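Long-range contact in prolyl endopeptidase (Myxococcus xanthus, PDB 2BKL), which probably hydrolyses peptide bonds on the carboxyl side of proline, and less readily alanine, in oligopeptides, as a serine peptidase of family S9A: residues N504-F509 and G536-A541. Sequence-based numbering, arbitrary orientation.
Sequences NVFDDF and GLLVGA
Leu538 enters between the two aromatic rings of the facing helix, lying at the edge of Phe506 and over a face of Phe509. Leu538 CD1 lies in the plane of the Phe506 ring, 3.8 Å from Phe506 CD1, and the two side chains run alongside in opposite senses. Against Phe509 the leucine is roughly perpendicular: Leu538 CD2 stands 3.8 Å from the Phe509 ring centroid, only 4° off the normal, a CH-pi contact. With CG anti to the backbone N (chi1 170°), the branched end of Leu538 is carried up to helix 503-518, where both methyls meet Phe509, and Leu538 CD1 also packs on Phe509 CB at 3.7 Å. Val505 CG1 lies 4.3 Å from Leu538 CD1, while Val539 CG1 meets Phe509 CE2 obliquely.

The Phe506 ring has its own CH-pi partner one turn further along helix 534-545. Ala541 CB sits 3.6 Å from the Phe506 centroid, almost exactly over the centre, and is therefore nearly equidistant from all six ring carbons. At the far end of the ring, Phe506 CZ approaches Leu537 CG at 4.2 Å, and Tyr593 adds an edge-to-face ring contact. Replacing Phe506 by an alanine is likely to leave a gap beside Leu538 CD1 and take from the Ala541 methyl the face it rests on.

The axes of segments 504-509 and 536-541 cross at -67° and come within 9.9 Å of each other, within the alpha/beta-hydrolase domain; Phe509 and Val539 both reach strand 527-532 of its central sheet. Helix 534-545 follows Ser533, which lines the ligand pocket and is consistent with the nucleophile of a GxSxG elbow. Joined by hydrocarbon surfaces alone, the two segments fit through shape and dispersion, with the aromatic faces receiving methyl groups.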
loop_
_atom_site.group_PDB
_atom_site.type_symbol
_atom_site.label_atom_id
_atom_site.label_comp_id
_atom_site.label_asym_id
_atom_site.label_seq_id
_atom_site.Cartn_x
_atom_site.Cartn_y
_atom_site.Cartn_z
ATOM N N ASN A 504 15.177 -11.993 -8.665
ATOM C CA ASN A 504 14.703 -13.070 -7.787
ATOM C C ASN A 504 13.191 -13.022 -7.548
ATOM O O ASN A 504 12.545 -14.048 -7.396
ATOM C CB ASN A 504 15.375 -13.005 -6.437
ATOM C CG ASN A 504 16.855 -13.392 -6.451
ATOM O OD1 ASN A 504 17.344 -14.092 -7.335
ATOM N ND2 ASN A 504 17.575 -12.949 -5.428
ATOM N N VAL A 505 12.607 -11.826 -7.507
ATOM C CA VAL A 505 11.187 -11.672 -7.282
ATOM C C VAL A 505 10.442 -12.305 -8.446
ATOM O O VAL A 505 9.468 -13.045 -8.262
ATOM C CB VAL A 505 10.802 -10.190 -7.220
ATOM C CG1 VAL A 505 9.339 -10.013 -7.005
ATOM C CG2 VAL A 505 11.581 -9.505 -6.122
ATOM N N PHE A 506 10.882 -11.994 -9.656
ATOM C CA PHE A 506 10.275 -12.517 -10.849
ATOM C C PHE A 506 10.450 -14.017 -10.941
ATOM O O PHE A 506 9.490 -14.737 -11.249
ATOM C CB PHE A 506 10.800 -11.796 -12.102
ATOM C CG PHE A 506 10.815 -10.271 -11.992
ATOM C CD1 PHE A 506 9.832 -9.597 -11.309
ATOM C CD2 PHE A 506 11.839 -9.535 -12.572
ATOM C CE1 PHE A 506 9.844 -8.223 -11.229
ATOM C CE2 PHE A 506 11.857 -8.131 -12.477
ATOM C CZ PHE A 506 10.860 -7.496 -11.823
ATOM N N ASP A 507 11.638 -14.496 -10.587
ATOM C CA ASP A 507 11.867 -15.947 -10.543
ATOM C C ASP A 507 10.957 -16.654 -9.530
ATOM O O ASP A 507 10.404 -17.711 -9.817
ATOM C CB ASP A 507 13.312 -16.261 -10.273
ATOM C CG ASP A 507 14.233 -15.864 -11.386
ATOM O OD1 ASP A 507 13.793 -15.686 -12.549
ATOM O OD2 ASP A 507 15.429 -15.728 -11.137
ATOM N N ASP A 508 10.758 -16.058 -8.362
ATOM C CA ASP A 508 9.814 -16.595 -7.391
ATOM C C ASP A 508 8.413 -16.660 -7.964
ATOM O O ASP A 508 7.691 -17.601 -7.704
ATOM C CB ASP A 508 9.792 -15.758 -6.111
ATOM C CG ASP A 508 11.060 -15.835 -5.302
ATOM O OD1 ASP A 508 11.973 -16.658 -5.581
ATOM O OD2 ASP A 508 11.216 -15.019 -4.359
ATOM N N PHE A 509 8.007 -15.674 -8.764
ATOM C CA PHE A 509 6.650 -15.660 -9.316
ATOM C C PHE A 509 6.490 -16.674 -10.432
ATOM O O PHE A 509 5.471 -17.369 -10.476
ATOM C CB PHE A 509 6.332 -14.253 -9.822
ATOM C CG PHE A 509 4.856 -13.928 -9.936
ATOM C CD1 PHE A 509 3.999 -14.015 -8.862
ATOM C CD2 PHE A 509 4.333 -13.509 -11.134
ATOM C CE1 PHE A 509 2.666 -13.649 -8.966
ATOM C CE2 PHE A 509 2.992 -13.146 -11.240
ATOM C CZ PHE A 509 2.165 -13.225 -10.144
ATOM N N GLY A 536 2.498 -4.292 -10.788
ATOM C CA GLY A 536 2.311 -4.114 -12.211
ATOM C C GLY A 536 3.604 -4.405 -12.943
ATOM O O GLY A 536 3.614 -5.044 -13.962
ATOM N N LEU A 537 4.728 -3.910 -12.392
ATOM C CA LEU A 537 6.057 -4.258 -12.869
ATOM C C LEU A 537 6.217 -5.785 -12.855
ATOM O O LEU A 537 6.675 -6.378 -13.828
ATOM C CB LEU A 537 7.109 -3.585 -11.981
ATOM C CG LEU A 537 8.537 -4.068 -12.147
ATOM C CD1 LEU A 537 9.028 -3.845 -13.568
ATOM C CD2 LEU A 537 9.420 -3.370 -11.171
ATOM N N LEU A 538 5.834 -6.399 -11.727
ATOM C CA LEU A 538 5.911 -7.855 -11.588
ATOM C C LEU A 538 5.265 -8.590 -12.734
ATOM O O LEU A 538 5.883 -9.451 -13.366
ATOM C CB LEU A 538 5.264 -8.297 -10.287
ATOM C CG LEU A 538 5.063 -9.803 -10.127
ATOM C CD1 LEU A 538 6.404 -10.512 -10.039
ATOM C CD2 LEU A 538 4.239 -10.036 -8.879
ATOM N N VAL A 539 4.015 -8.269 -13.032
ATOM C CA VAL A 539 3.302 -9.023 -14.076
ATOM C C VAL A 539 3.778 -8.664 -15.482
ATOM O O VAL A 539 3.738 -9.506 -16.380
ATOM C CB VAL A 539 1.750 -9.002 -13.930
ATOM C CG1 VAL A 539 1.366 -9.581 -12.607
ATOM C CG2 VAL A 539 1.166 -7.619 -14.119
ATOM N N GLY A 540 4.223 -7.428 -15.690
ATOM C CA GLY A 540 4.860 -7.073 -16.941
ATOM C C GLY A 540 6.145 -7.818 -17.207
ATOM O O GLY A 540 6.398 -8.269 -18.347
ATOM N N ALA A 541 6.966 -7.991 -16.163
ATOM C CA ALA A 541 8.193 -8.771 -16.247
ATOM C C ALA A 541 7.857 -10.247 -16.501
ATOM O O ALA A 541 8.446 -10.898 -17.338
ATOM C CB ALA A 541 9.010 -8.587 -14.976
#